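Local structure of ribonucleoside-diphosphate reductase subunit beta (4N83) at residues A[253-258]-A[272-277]; A[49-54]-A[243-248]; A[19-24]-A[87-92]. The protein houses the dimanganese cofactor of a class Ib ribonucleotide reductase, an enzyme that probably supplies deoxyribonucleotides for DNA synthesis. All coordinates share one frame; numbering follows the deposited sequence.

Interaction 1: residues A[253-258]-A[272-277]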
ATOM      1  N   LEU A 253       4.854  14.208 -25.940  1.00130.53           N
ATOM      2  CA  LEU A 253       5.975  13.761 -25.102  1.00130.61           C
ATOM      3  C   LEU A 253       6.877  14.916 -24.665  1.00129.81           C
ATOM      4  O   LEU A 253       7.318  14.961 -23.516  1.00128.17           O
ATOM      5  CB  LEU A 253       6.811  12.701 -25.833  1.00133.04           C
ATOM      6  CG  LEU A 253       6.268  11.271 -25.783  1.00133.71           C
ATOM      7  CD1 LEU A 253       6.966  10.394 -26.814  1.00135.56           C
ATOM      8  CD2 LEU A 253       6.419  10.689 -24.383  1.00132.86           C
ATOM      9  N   ARG A 254       7.157  15.835 -25.585  1.00130.21           N
ATOM     10  CA  ARG A 254       7.947  17.028 -25.273  1.00130.01           C
ATOM     11  C   ARG A 254       7.217  17.943 -24.287  1.00126.63           C
ATOM     12  O   ARG A 254       7.847  18.598 -23.455  1.00125.63           O
ATOM     13  CB  ARG A 254       8.285  17.802 -26.551  1.00132.98           C
ATOM     14  CG  ARG A 254       9.330  17.129 -27.429  1.00135.91           C
ATOM     15  CD  ARG A 254       9.663  17.974 -28.651  1.00138.24           C
ATOM     16  NE  ARG A 254       8.613  17.909 -29.670  1.00139.02           N
ATOM     17  CZ  ARG A 254       8.568  17.039 -30.681  1.00140.48           C
ATOM     18  NH1 ARG A 254       9.518  16.123 -30.850  1.00141.50           N
ATOM     19  NH2 ARG A 254       7.554  17.086 -31.540  1.00141.22           N
ATOM     20  N   TYR A 255       5.889  17.976 -24.390  1.00124.21           N
ATOM     21  CA  TYR A 255       5.053  18.809 -23.524  1.00121.84           C
ATOM     22  C   TYR A 255       5.082  18.331 -22.071  1.00118.52           C
ATOM     23  O   TYR A 255       5.349  19.116 -21.161  1.00118.12           O
ATOM     24  CB  TYR A 255       3.612  18.834 -24.053  1.00122.20           C
ATOM     25  CG  TYR A 255       2.609  19.483 -23.122  1.00121.61           C
ATOM     26  CD1 TYR A 255       2.768  20.803 -22.706  1.00121.71           C
ATOM     27  CD2 TYR A 255       1.496  18.781 -22.666  1.00121.01           C
ATOM     28  CE1 TYR A 255       1.852  21.401 -21.857  1.00120.76           C
ATOM     29  CE2 TYR A 255       0.574  19.371 -21.817  1.00120.16           C
ATOM     30  CZ  TYR A 255       0.756  20.681 -21.416  1.00119.88           C
ATOM     31  OH  TYR A 255      -0.156  21.270 -20.572  1.00118.27           O
ATOM     32  N   ASN A 256       4.813  17.044 -21.864  1.00116.10           N
ATOM     33  CA  ASN A 256       4.786  16.463 -20.518  1.00113.30           C
ATOM     34  C   ASN A 256       6.168  16.280 -19.885  1.00113.49           C
ATOM     35  O   ASN A 256       6.273  16.103 -18.671  1.00112.67           O
ATOM     36  CB  ASN A 256       4.040  15.125 -20.527  1.00111.89           C
ATOM     37  CG  ASN A 256       2.539  15.298 -20.656  1.00110.20           C
ATOM     38  OD1 ASN A 256       1.924  16.043 -19.893  1.00108.05           O
ATOM     39  ND2 ASN A 256       1.939  14.606 -21.616  1.00110.36           N
ATOM     40  N   ALA A 257       7.219  16.317 -20.703  1.00114.92           N
ATOM     41  CA  ALA A 257       8.595  16.289 -20.201  1.00115.53           C
ATOM     42  C   ALA A 257       8.881  17.512 -19.332  1.00114.71           C
ATOM     43  O   ALA A 257       9.640  17.433 -18.364  1.00113.75           O
ATOM     44  CB  ALA A 257       9.581  16.223 -21.359  1.00117.55           C
ATOM     45  N   ASN A 258       8.261  18.635 -19.685  1.00114.67           N
ATOM     46  CA  ASN A 258       8.408  19.883 -18.939  1.00114.44           C
ATOM     47  C   ASN A 258       7.725  19.832 -17.573  1.00112.58           C
ATOM     48  O   ASN A 258       8.199  20.446 -16.615  1.00111.66           O
ATOM     49  CB  ASN A 258       7.849  21.051 -19.756  1.00115.04           C
ATOM     50  CG  ASN A 258       8.525  21.193 -21.112  1.00117.36           C
ATOM     51  OD1 ASN A 258       9.720  20.929 -21.252  1.00118.64           O
ATOM     52  ND2 ASN A 258       7.759  21.609 -22.117  1.00118.21           N
ATOM     53  N   ASP A 272       7.184  23.277 -26.729  1.00117.04           N
ATOM     54  CA  ASP A 272       5.838  22.762 -27.002  1.00116.63           C
ATOM     55  C   ASP A 272       4.885  23.045 -25.842  1.00114.70           C
ATOM     56  O   ASP A 272       5.017  22.461 -24.766  1.00113.89           O
ATOM     57  CB  ASP A 272       5.879  21.255 -27.273  1.00116.98           C
ATOM     58  CG  ASP A 272       6.650  20.905 -28.533  1.00119.32           C
ATOM     59  OD1 ASP A 272       6.473  19.776 -29.038  1.00119.58           O
ATOM     60  OD2 ASP A 272       7.432  21.750 -29.018  1.00121.05           O
ATOM     61  N   SER A 273       3.930  23.944 -26.074  1.00114.03           N
ATOM     62  CA  SER A 273       2.926  24.305 -25.074  1.00111.31           C
ATOM     63  C   SER A 273       1.667  23.450 -25.257  1.00110.23           C
ATOM     64  O   SER A 273       1.692  22.444 -25.971  1.00110.55           O
ATOM     65  CB  SER A 273       2.589  25.793 -25.193  1.00110.99           C
ATOM     66  OG  SER A 273       1.796  26.227 -24.102  1.00109.64           O
ATOM     67  N   ALA A 274       0.576  23.848 -24.605  1.00108.50           N
ATOM     68  CA  ALA A 274      -0.709  23.158 -24.743  1.00107.58           C
ATOM     69  C   ALA A 274      -1.342  23.383 -26.118  1.00108.95           C
ATOM     70  O   ALA A 274      -2.046  22.510 -26.624  1.00108.95           O
ATOM     71  CB  ALA A 274      -1.666  23.601 -23.647  1.00106.15           C
ATOM     72  N   ASP A 275      -1.096  24.552 -26.711  1.00110.48           N
ATOM     73  CA  ASP A 275      -1.609  24.877 -28.050  1.00112.11           C
ATOM     74  C   ASP A 275      -0.937  24.061 -29.162  1.00114.60           C
ATOM     75  O   ASP A 275      -1.517  23.878 -30.234  1.00115.37           O
ATOM     76  CB  ASP A 275      -1.442  26.374 -28.349  1.00111.85           C
ATOM     77  CG  ASP A 275      -2.343  27.254 -27.496  1.00110.05           C
ATOM     78  OD1 ASP A 275      -2.108  28.481 -27.466  1.00109.09           O
ATOM     79  OD2 ASP A 275      -3.284  26.734 -26.860  1.00108.37           O
ATOM     80  N   ASP A 276       0.279  23.580 -28.907  1.00115.88           N
ATOM     81  CA  ASP A 276       1.009  22.757 -29.875  1.00117.68           C
ATOM     82  C   ASP A 276       0.468  21.326 -29.914  1.00117.19           C
ATOM     83  O   ASP A 276       0.431  20.698 -30.973  1.00118.32           O
ATOM     84  CB  ASP A 276       2.506  22.740 -29.546  1.00118.34           C
ATOM     85  CG  ASP A 276       3.130  24.125 -29.585  1.00119.14           C
ATOM     86  OD1 ASP A 276       2.665  25.010 -28.834  1.00118.42           O
ATOM     87  OD2 ASP A 276       4.089  24.327 -30.359  1.00120.81           O
ATOM     88  N   VAL A 277       0.050  20.824 -28.755  1.00115.85           N
ATOM     89  CA  VAL A 277      -0.514  19.479 -28.630  1.00115.38           C
ATOM     90  C   VAL A 277      -1.877  19.404 -29.316  1.00115.48           C
ATOM     91  O   VAL A 277      -2.581  20.410 -29.417  1.00114.55           O
ATOM     92  CB  VAL A 277      -0.660  19.083 -27.141  1.00113.81           C
ATOM     93  CG1 VAL A 277      -1.406  17.763 -26.979  1.00113.40           C
ATOM     94  CG2 VAL A 277       0.707  19.006 -26.475  1.00113.85           C
TER

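Interaction 2: residues A[49-54]-A[243-248]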
ATOM      1  N   HIS A  49      -8.885  -3.107 -37.479  1.00119.80           N
ATOM      2  CA  HIS A  49      -7.752  -3.868 -36.945  1.00119.57           C
ATOM      3  C   HIS A  49      -6.535  -2.979 -36.683  1.00119.68           C
ATOM      4  O   HIS A  49      -5.714  -3.287 -35.821  1.00118.35           O
ATOM      5  CB  HIS A  49      -7.358  -5.000 -37.898  1.00121.03           C
ATOM      6  CG  HIS A  49      -8.348  -6.121 -37.947  1.00121.50           C
ATOM      7  ND1 HIS A  49      -9.075  -6.423 -39.079  1.00122.97           N
ATOM      8  CD2 HIS A  49      -8.732  -7.012 -37.004  1.00120.67           C
ATOM      9  CE1 HIS A  49      -9.863  -7.454 -38.830  1.00123.05           C
ATOM     10  NE2 HIS A  49      -9.674  -7.829 -37.578  1.00121.88           N
ATOM     11  N   LYS A  50      -6.423  -1.886 -37.434  1.00121.56           N
ATOM     12  CA  LYS A  50      -5.325  -0.931 -37.261  1.00122.22           C
ATOM     13  C   LYS A  50      -5.449  -0.210 -35.915  1.00121.36           C
ATOM     14  O   LYS A  50      -4.458  -0.035 -35.205  1.00121.36           O
ATOM     15  CB  LYS A  50      -5.316   0.098 -38.403  1.00123.05           C
ATOM     16  CG  LYS A  50      -3.958   0.299 -39.061  1.00124.10           C
ATOM     17  CD  LYS A  50      -3.672  -0.791 -40.085  1.00125.50           C
ATOM     18  CE  LYS A  50      -2.448  -0.472 -40.925  1.00126.81           C
ATOM     19  NZ  LYS A  50      -2.358  -1.339 -42.130  1.00128.86           N
ATOM     20  N   GLU A  51      -6.673   0.196 -35.575  1.00120.88           N
ATOM     21  CA  GLU A  51      -6.940   0.931 -34.338  1.00119.35           C
ATOM     22  C   GLU A  51      -7.082   0.016 -33.121  1.00119.63           C
ATOM     23  O   GLU A  51      -6.620   0.362 -32.034  1.00119.05           O
ATOM     24  CB  GLU A  51      -8.195   1.796 -34.494  1.00118.42           C
ATOM     25  CG  GLU A  51      -8.030   2.929 -35.495  1.00118.51           C
ATOM     26  CD  GLU A  51      -9.269   3.796 -35.623  1.00117.58           C
ATOM     27  OE1 GLU A  51     -10.392   3.256 -35.553  1.00117.16           O
ATOM     28  OE2 GLU A  51      -9.116   5.021 -35.804  1.00117.34           O
ATOM     29  N   LYS A  52      -7.723  -1.139 -33.301  1.00121.64           N
ATOM     30  CA  LYS A  52      -7.894  -2.112 -32.209  1.00121.53           C
ATOM     31  C   LYS A  52      -6.562  -2.664 -31.697  1.00121.63           C
ATOM     32  O   LYS A  52      -6.379  -2.831 -30.491  1.00121.53           O
ATOM     33  CB  LYS A  52      -8.785  -3.284 -32.642  1.00122.00           C
ATOM     34  CG  LYS A  52     -10.277  -3.002 -32.581  1.00121.32           C
ATOM     35  CD  LYS A  52     -11.079  -4.265 -32.846  1.00121.44           C
ATOM     36  CE  LYS A  52     -12.573  -4.020 -32.722  1.00120.77           C
ATOM     37  NZ  LYS A  52     -13.360  -5.237 -33.062  1.00121.28           N
ATOM     38  N   ASP A  53      -5.643  -2.948 -32.617  1.00122.95           N
ATOM     39  CA  ASP A  53      -4.345  -3.526 -32.262  1.00122.95           C
ATOM     40  C   ASP A  53      -3.457  -2.531 -31.509  1.00121.52           C
ATOM     41  O   ASP A  53      -2.629  -2.932 -30.692  1.00122.53           O
ATOM     42  CB  ASP A  53      -3.622  -4.034 -33.517  1.00124.87           C
ATOM     43  CG  ASP A  53      -2.571  -5.084 -33.204  1.00125.69           C
ATOM     44  OD1 ASP A  53      -2.943  -6.178 -32.727  1.00125.69           O
ATOM     45  OD2 ASP A  53      -1.375  -4.824 -33.451  1.00127.03           O
ATOM     46  N   LEU A  54      -3.633  -1.239 -31.783  1.00119.84           N
ATOM     47  CA  LEU A  54      -2.867  -0.191 -31.107  1.00118.36           C
ATOM     48  C   LEU A  54      -3.257  -0.044 -29.634  1.00117.11           C
ATOM     49  O   LEU A  54      -2.409   0.266 -28.797  1.00116.65           O
ATOM     50  CB  LEU A  54      -3.050   1.150 -31.824  1.00118.12           C
ATOM     51  CG  LEU A  54      -2.349   2.372 -31.221  1.00117.21           C
ATOM     52  CD1 LEU A  54      -0.850   2.145 -31.100  1.00117.49           C
ATOM     53  CD2 LEU A  54      -2.641   3.608 -32.058  1.00117.98           C
ATOM     54  N   VAL A 243      -1.363   4.147 -38.065  1.00133.52           N
ATOM     55  CA  VAL A 243      -2.514   5.026 -37.812  1.00132.50           C
ATOM     56  C   VAL A 243      -2.192   6.495 -38.119  1.00133.60           C
ATOM     57  O   VAL A 243      -3.087   7.271 -38.461  1.00132.77           O
ATOM     58  CB  VAL A 243      -3.054   4.894 -36.365  1.00129.89           C
ATOM     59  CG1 VAL A 243      -3.713   3.536 -36.171  1.00129.38           C
ATOM     60  CG2 VAL A 243      -1.958   5.115 -35.328  1.00128.68           C
ATOM     61  N   GLY A 244      -0.920   6.866 -37.984  1.00135.20           N
ATOM     62  CA  GLY A 244      -0.431   8.172 -38.422  1.00136.33           C
ATOM     63  C   GLY A 244      -0.597   9.302 -37.421  1.00135.59           C
ATOM     64  O   GLY A 244      -0.980  10.410 -37.800  1.00135.86           O
ATOM     65  N   TRP A 245      -0.310   9.027 -36.149  1.00134.71           N
ATOM     66  CA  TRP A 245      -0.286  10.066 -35.111  1.00133.18           C
ATOM     67  C   TRP A 245       1.113  10.202 -34.498  1.00132.09           C
ATOM     68  O   TRP A 245       1.256  10.702 -33.381  1.00130.84           O
ATOM     69  CB  TRP A 245      -1.296   9.760 -33.993  1.00132.16           C
ATOM     70  CG  TRP A 245      -2.666   9.346 -34.455  1.00133.55           C
ATOM     71  CD1 TRP A 245      -3.334   9.787 -35.561  1.00134.97           C
ATOM     72  CD2 TRP A 245      -3.548   8.428 -33.795  1.00133.66           C
ATOM     73  NE1 TRP A 245      -4.567   9.185 -35.642  1.00135.30           N
ATOM     74  CE2 TRP A 245      -4.726   8.349 -34.569  1.00134.39           C
ATOM     75  CE3 TRP A 245      -3.455   7.659 -32.626  1.00132.86           C
ATOM     76  CZ2 TRP A 245      -5.803   7.531 -34.214  1.00134.21           C
ATOM     77  CZ3 TRP A 245      -4.526   6.846 -32.274  1.00132.31           C
ATOM     78  CH2 TRP A 245      -5.685   6.790 -33.066  1.00133.11           C
ATOM     79  N   THR A 246       2.139   9.771 -35.233  1.00131.99           N
ATOM     80  CA  THR A 246       3.511   9.716 -34.716  1.00130.53           C
ATOM     81  C   THR A 246       4.030  11.079 -34.260  1.00129.56           C
ATOM     82  O   THR A 246       4.592  11.198 -33.172  1.00127.41           O
ATOM     83  CB  THR A 246       4.480   9.150 -35.774  1.00132.29           C
ATOM     84  OG1 THR A 246       4.029   7.858 -36.198  1.00131.85           O
ATOM     85  CG2 THR A 246       5.892   9.028 -35.219  1.00132.39           C
ATOM     86  N   GLU A 247       3.843  12.095 -35.096  1.00130.47           N
ATOM     87  CA  GLU A 247       4.341  13.440 -34.798  1.00131.39           C
ATOM     88  C   GLU A 247       3.534  14.151 -33.707  1.00130.89           C
ATOM     89  O   GLU A 247       4.044  15.066 -33.061  1.00130.07           O
ATOM     90  CB  GLU A 247       4.370  14.294 -36.071  1.00132.85           C
ATOM     91  CG  GLU A 247       5.341  13.794 -37.133  1.00135.18           C
ATOM     92  CD  GLU A 247       6.788  13.782 -36.667  1.00135.85           C
ATOM     93  OE1 GLU A 247       7.154  14.603 -35.799  1.00135.22           O
ATOM     94  OE2 GLU A 247       7.566  12.946 -37.174  1.00137.08           O
ATOM     95  N   GLU A 248       2.285  13.734 -33.508  1.00131.98           N
ATOM     96  CA  GLU A 248       1.447  14.287 -32.440  1.00131.85           C
ATOM     97  C   GLU A 248       1.847  13.747 -31.065  1.00132.29           C
ATOM     98  O   GLU A 248       1.803  14.479 -30.074  1.00131.95           O
ATOM     99  CB  GLU A 248      -0.032  13.990 -32.701  1.00131.49           C
ATOM    100  CG  GLU A 248      -0.607  14.714 -33.905  1.00132.63           C
ATOM    101  CD  GLU A 248      -2.087  14.441 -34.094  1.00132.10           C
ATOM    102  OE1 GLU A 248      -2.870  15.412 -34.155  1.00131.24           O
ATOM    103  OE2 GLU A 248      -2.469  13.253 -34.173  1.00132.62           O
TER

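Interaction 3: residues A[19-24]-A[87-92]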
ATOM      1  N   LYS A  19       0.670  15.541   5.613  1.00 61.71           N
ATOM      2  CA  LYS A  19      -0.763  15.639   5.909  1.00 60.97           C
ATOM      3  C   LYS A  19      -1.596  15.695   4.635  1.00 59.91           C
ATOM      4  O   LYS A  19      -2.446  14.834   4.401  1.00 59.86           O
ATOM      5  CB  LYS A  19      -1.067  16.897   6.734  1.00 61.28           C
ATOM      6  CG  LYS A  19      -0.995  16.724   8.240  1.00 62.15           C
ATOM      7  CD  LYS A  19      -1.461  17.995   8.938  1.00 62.52           C
ATOM      8  CE  LYS A  19      -2.054  17.722  10.312  1.00 63.55           C
ATOM      9  NZ  LYS A  19      -3.034  18.777  10.693  1.00 63.97           N
ATOM     10  N   SER A  20      -1.336  16.712   3.817  1.00 58.76           N
ATOM     11  CA  SER A  20      -2.159  16.999   2.645  1.00 58.06           C
ATOM     12  C   SER A  20      -2.055  15.932   1.557  1.00 57.43           C
ATOM     13  O   SER A  20      -3.050  15.614   0.906  1.00 56.92           O
ATOM     14  CB  SER A  20      -1.804  18.373   2.065  1.00 58.15           C
ATOM     15  OG  SER A  20      -0.418  18.479   1.804  1.00 58.49           O
ATOM     16  N   THR A  21      -0.858  15.383   1.362  1.00 57.52           N
ATOM     17  CA  THR A  21      -0.643  14.363   0.332  1.00 57.56           C
ATOM     18  C   THR A  21      -1.329  13.048   0.693  1.00 57.36           C
ATOM     19  O   THR A  21      -1.849  12.354  -0.181  1.00 56.79           O
ATOM     20  CB  THR A  21       0.852  14.101   0.082  1.00 57.93           C
ATOM     21  OG1 THR A  21       1.540  15.347  -0.086  1.00 57.55           O
ATOM     22  CG2 THR A  21       1.039  13.245  -1.169  1.00 58.30           C
ATOM     23  N   TRP A  22      -1.316  12.708   1.979  1.00 57.75           N
ATOM     24  CA  TRP A  22      -2.062  11.554   2.474  1.00 58.74           C
ATOM     25  C   TRP A  22      -3.563  11.774   2.276  1.00 58.68           C
ATOM     26  O   TRP A  22      -4.252  10.914   1.727  1.00 58.56           O
ATOM     27  CB  TRP A  22      -1.751  11.308   3.952  1.00 59.38           C
ATOM     28  CG  TRP A  22      -2.581  10.227   4.577  1.00 59.97           C
ATOM     29  CD1 TRP A  22      -3.792  10.376   5.185  1.00 60.07           C
ATOM     30  CD2 TRP A  22      -2.260   8.833   4.663  1.00 60.94           C
ATOM     31  NE1 TRP A  22      -4.247   9.164   5.642  1.00 60.57           N
ATOM     32  CE2 TRP A  22      -3.325   8.200   5.336  1.00 60.99           C
ATOM     33  CE3 TRP A  22      -1.176   8.057   4.235  1.00 61.58           C
ATOM     34  CZ2 TRP A  22      -3.340   6.829   5.590  1.00 61.74           C
ATOM     35  CZ3 TRP A  22      -1.193   6.692   4.490  1.00 62.00           C
ATOM     36  CH2 TRP A  22      -2.267   6.094   5.162  1.00 62.19           C
ATOM     37  N   GLU A  23      -4.052  12.927   2.726  1.00 58.91           N
ATOM     38  CA  GLU A  23      -5.460  13.291   2.574  1.00 59.43           C
ATOM     39  C   GLU A  23      -5.923  13.157   1.128  1.00 59.64           C
ATOM     40  O   GLU A  23      -6.877  12.436   0.842  1.00 59.54           O
ATOM     41  CB  GLU A  23      -5.701  14.727   3.049  1.00 59.89           C
ATOM     42  CG  GLU A  23      -5.788  14.881   4.560  1.00 60.65           C
ATOM     43  CD  GLU A  23      -5.973  16.325   5.001  1.00 60.99           C
ATOM     44  OE1 GLU A  23      -5.691  17.246   4.201  1.00 60.53           O
ATOM     45  OE2 GLU A  23      -6.398  16.537   6.158  1.00 61.39           O
ATOM     46  N   LYS A  24      -5.229  13.847   0.228  1.00 60.13           N
ATOM     47  CA  LYS A  24      -5.606  13.890  -1.184  1.00 60.86           C
ATOM     48  C   LYS A  24      -5.637  12.507  -1.824  1.00 61.57           C
ATOM     49  O   LYS A  24      -6.598  12.161  -2.508  1.00 61.38           O
ATOM     50  CB  LYS A  24      -4.658  14.805  -1.965  1.00 61.42           C
ATOM     51  CG  LYS A  24      -4.964  14.889  -3.455  1.00 62.05           C
ATOM     52  CD  LYS A  24      -4.684  16.271  -4.022  1.00 62.43           C
ATOM     53  CE  LYS A  24      -5.812  17.239  -3.696  1.00 62.73           C
ATOM     54  NZ  LYS A  24      -5.598  18.578  -4.310  1.00 63.12           N
ATOM     55  N   GLU A  87       6.702   7.512   4.701  1.00 71.10           N
ATOM     56  CA  GLU A  87       6.680   6.070   4.466  1.00 72.00           C
ATOM     57  C   GLU A  87       5.243   5.567   4.356  1.00 70.89           C
ATOM     58  O   GLU A  87       4.940   4.729   3.508  1.00 70.82           O
ATOM     59  CB  GLU A  87       7.432   5.318   5.572  1.00 73.85           C
ATOM     60  CG  GLU A  87       7.660   3.842   5.260  1.00 75.29           C
ATOM     61  CD  GLU A  87       8.823   3.221   6.023  1.00 77.18           C
ATOM     62  OE1 GLU A  87       9.523   3.941   6.767  1.00 77.87           O
ATOM     63  OE2 GLU A  87       9.042   2.000   5.872  1.00 78.17           O
ATOM     64  N   ALA A  88       4.364   6.092   5.207  1.00 70.47           N
ATOM     65  CA  ALA A  88       2.934   5.778   5.135  1.00 69.73           C
ATOM     66  C   ALA A  88       2.344   6.217   3.792  1.00 68.34           C
ATOM     67  O   ALA A  88       1.619   5.456   3.150  1.00 68.08           O
ATOM     68  CB  ALA A  88       2.182   6.433   6.287  1.00 69.30           C
ATOM     69  N   VAL A  89       2.671   7.435   3.368  1.00 67.17           N
ATOM     70  CA  VAL A  89       2.226   7.938   2.065  1.00 66.11           C
ATOM     71  C   VAL A  89       2.687   6.997   0.949  1.00 66.84           C
ATOM     72  O   VAL A  89       1.925   6.706   0.032  1.00 66.15           O
ATOM     73  CB  VAL A  89       2.733   9.372   1.786  1.00 65.10           C
ATOM     74  CG1 VAL A  89       2.332   9.825   0.388  1.00 64.61           C
ATOM     75  CG2 VAL A  89       2.191  10.347   2.823  1.00 64.39           C
ATOM     76  N   PHE A  90       3.926   6.512   1.042  1.00 68.29           N
ATOM     77  CA  PHE A  90       4.473   5.586   0.042  1.00 69.04           C
ATOM     78  C   PHE A  90       3.809   4.210   0.061  1.00 69.92           C
ATOM     79  O   PHE A  90       3.758   3.537  -0.969  1.00 70.15           O
ATOM     80  CB  PHE A  90       5.996   5.449   0.182  1.00 69.64           C
ATOM     81  CG  PHE A  90       6.763   6.551  -0.492  1.00 69.20           C
ATOM     82  CD1 PHE A  90       6.658   6.738  -1.863  1.00 69.08           C
ATOM     83  CD2 PHE A  90       7.588   7.398   0.234  1.00 69.07           C
ATOM     84  CE1 PHE A  90       7.355   7.752  -2.495  1.00 69.39           C
ATOM     85  CE2 PHE A  90       8.288   8.414  -0.394  1.00 69.01           C
ATOM     86  CZ  PHE A  90       8.172   8.592  -1.759  1.00 69.36           C
ATOM     87  N   ASN A  91       3.303   3.795   1.220  1.00 70.92           N
ATOM     88  CA  ASN A  91       2.513   2.565   1.304  1.00 72.02           C
ATOM     89  C   ASN A  91       1.215   2.725   0.525  1.00 71.53           C
ATOM     90  O   ASN A  91       0.817   1.830  -0.224  1.00 71.86           O
ATOM     91  CB  ASN A  91       2.210   2.197   2.759  1.00 72.33           C
ATOM     92  CG  ASN A  91       3.460   1.865   3.551  1.00 73.80           C
ATOM     93  OD1 ASN A  91       4.428   1.322   3.011  1.00 74.78           O
ATOM     94  ND2 ASN A  91       3.445   2.186   4.842  1.00 73.86           N
ATOM     95  N   ASN A  92       0.571   3.878   0.706  1.00 70.73           N
ATOM     96  CA  ASN A  92      -0.600   4.252  -0.084  1.00 70.21           C
ATOM     97  C   ASN A  92      -0.271   4.375  -1.573  1.00 70.33           C
ATOM     98  O   ASN A  92      -1.037   3.913  -2.418  1.00 70.31           O
ATOM     99  CB  ASN A  92      -1.191   5.573   0.424  1.00 69.22           C
ATOM    100  CG  ASN A  92      -2.230   6.144  -0.518  1.00 68.43           C
ATOM    101  OD1 ASN A  92      -1.953   7.083  -1.258  1.00 68.13           O
ATOM    102  ND2 ASN A  92      -3.424   5.562  -0.515  1.00 68.25           N
TER

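Interaction 1: residues A[253-258]-A[272-277]
The chain comes back alongside the helix it has just left, residues 272-277 running as loop past a turn of helix 246-263, with the CA atoms of Y255 and D272 the nearest pair, 5.3 Å apart. One salt bridge crosses the gap. R254 NE donates to D272 OD1 at 2.9 Å, and the N-H...O angle of 167° makes the bond nearly straight. The acceptor lies at the edge of the guanidinium and almost in its plane, whereas the nitrogen reaches OD1 from above the carboxylate plane; the two flat groups are turned 80° against each other, so this is a single-point bridge and not a paired, coplanar one. The R254 chain folds at the CG-CD bond (chi3), which brings NE round to D272, and NH1 holds a second partner, the hydroxyl of Y229 on helix 211-240. The ring of Y255 does the remaining work. With CG anti to the backbone N (chi1 171°), it leans out over the loop: D272 O lies at the ring edge, near the ring plane, 3.5 Å from Y255 CD1, while A274 CA sits over one face. V277 CG2 packs at the base of the side chain, 3.8 Å from Y255 CB and oblique to the ring, the two side chains crossing at about a right angle. Just before residues 272-277 the loop is also gripped by the helix, since N258 OD1 accepts the backbone N-H of F270. Taken together, this is the loop after helix 246-263 folding back onto that helix, within the all-helical, ferritin-like fold of the ribonucleotide reductase small subunit.

Interaction 2: residues A[49-54]-A[243-248]
V243 and L54 form the centre of a small apolar contact at the surface of the ferritin-like helical fold, where the first turn of helix 49-78 meets the connection between helices 211-240 and 246-263. No hydrogen bond crosses between the segments and L54 makes two apolar contacts, which marks this as packing; the 212 Å² buried in total shows its modest size. The backbones come nearest at K50 and V243, 6.6 Å apart between CA atoms, and V243 CG1 rests against K50 O at 3.8 Å. The same methyl has the aliphatic CG of E51 a little farther off. One turn along, L54 reaches inward. Its CG stands anti to the backbone N (chi1 178°), which sends CG toward the loop, and chi2 (57°) then sets CD2 against its two partners: V243 CG2 at 3.7 Å and W245 CZ3 at 3.8 Å. Both approaches are oblique. E51 OE2 is a looser neighbour, oblique to the indole and 4.5 Å from W245 CZ2, and E51 also touches Y171. W245 occupies the N-cap position of helix 246-263, so the group that receives L54 belongs to the residue from which that helix starts. Other helices complete the surroundings: L239 and Y240 of helix 211-240 also touch L54, and the indole meets the ring of Y170 on helix 162-173 at an interplanar angle of about 35°. Between the two partners of L54 the loop packs on itself, V243 CG2 standing 3.9 Å above the plane of the W245 ring and displaced toward its rim.

Interaction 3: residues A[19-24]-A[87-92]
W22 points the rim of its indole at the backbone of the neighbouring helix, and that orientation organises the contact. Segments 19-24 and 87-92 run nearly parallel, at 20° and with their axes 9.8 Å apart; the CA atoms of W22 and V89 approach to 5.6 Å. With CG anti to the backbone N (chi1 174°), the indole extends across the interface, and its six-membered ring leads. CZ3 lies 3.4 Å from A88 O, which sits in the plane of the ring at its edge, and the same CZ3 is 3.8 Å from A88 CB. V89 N is also at the edge, beside CE3. N92 comes in obliquely, its CB 4.2 Å from W22 CZ3, so the ring corner fits among three residues of the other helix. V89 fills the side nearer the backbones: its CG2 faces W22 CB, while its CG1 meets T21 CG2 at 4.0 Å, the valine and threonine side chains crossing at about a right angle. The two branches of T21 have different partners, the methyl touching V89 and OG1 hydrogen-bonded to I17 O one turn earlier. Around the pair, W10 meets the W22 ring at about 55° between planes, Y197 of helix 178-206 touches both T21 and V89, and the second subunit adds its K102 on W22 and its F95 on N92. N92 lies near a metal ligand, its side chain about 5 Å from that of H194. The contact is mainly apolar and has no hydrogen bond across it; backbone A88 O and V89 N lie at the indole edge. A88 O already accepts the N-H of N92, so the positively polarised C-H rim of the indole probably adds only a mild electrostatic attraction to what is essentially van der Waals packing.

The three contacts sit at separate places in one helical subunit. Interactions 1 and 2 share helix 246-263: interaction 2 packs the loop leading into it and its N-cap, while interaction 1 folds the following loop back onto its middle. Their centres are 20 Å apart, and their nearest atoms about 4 Å, without touching. Interaction 3 stands well away, with centres 29 Å from interaction 1 and 37 Å from interaction 2, the latter on the opposite side of the chain's centre. Interaction 3 approaches the metal site, though the N92 side chain is still about 10 Å from a manganese ion and is no ligand, and it alone is reached by the second subunit.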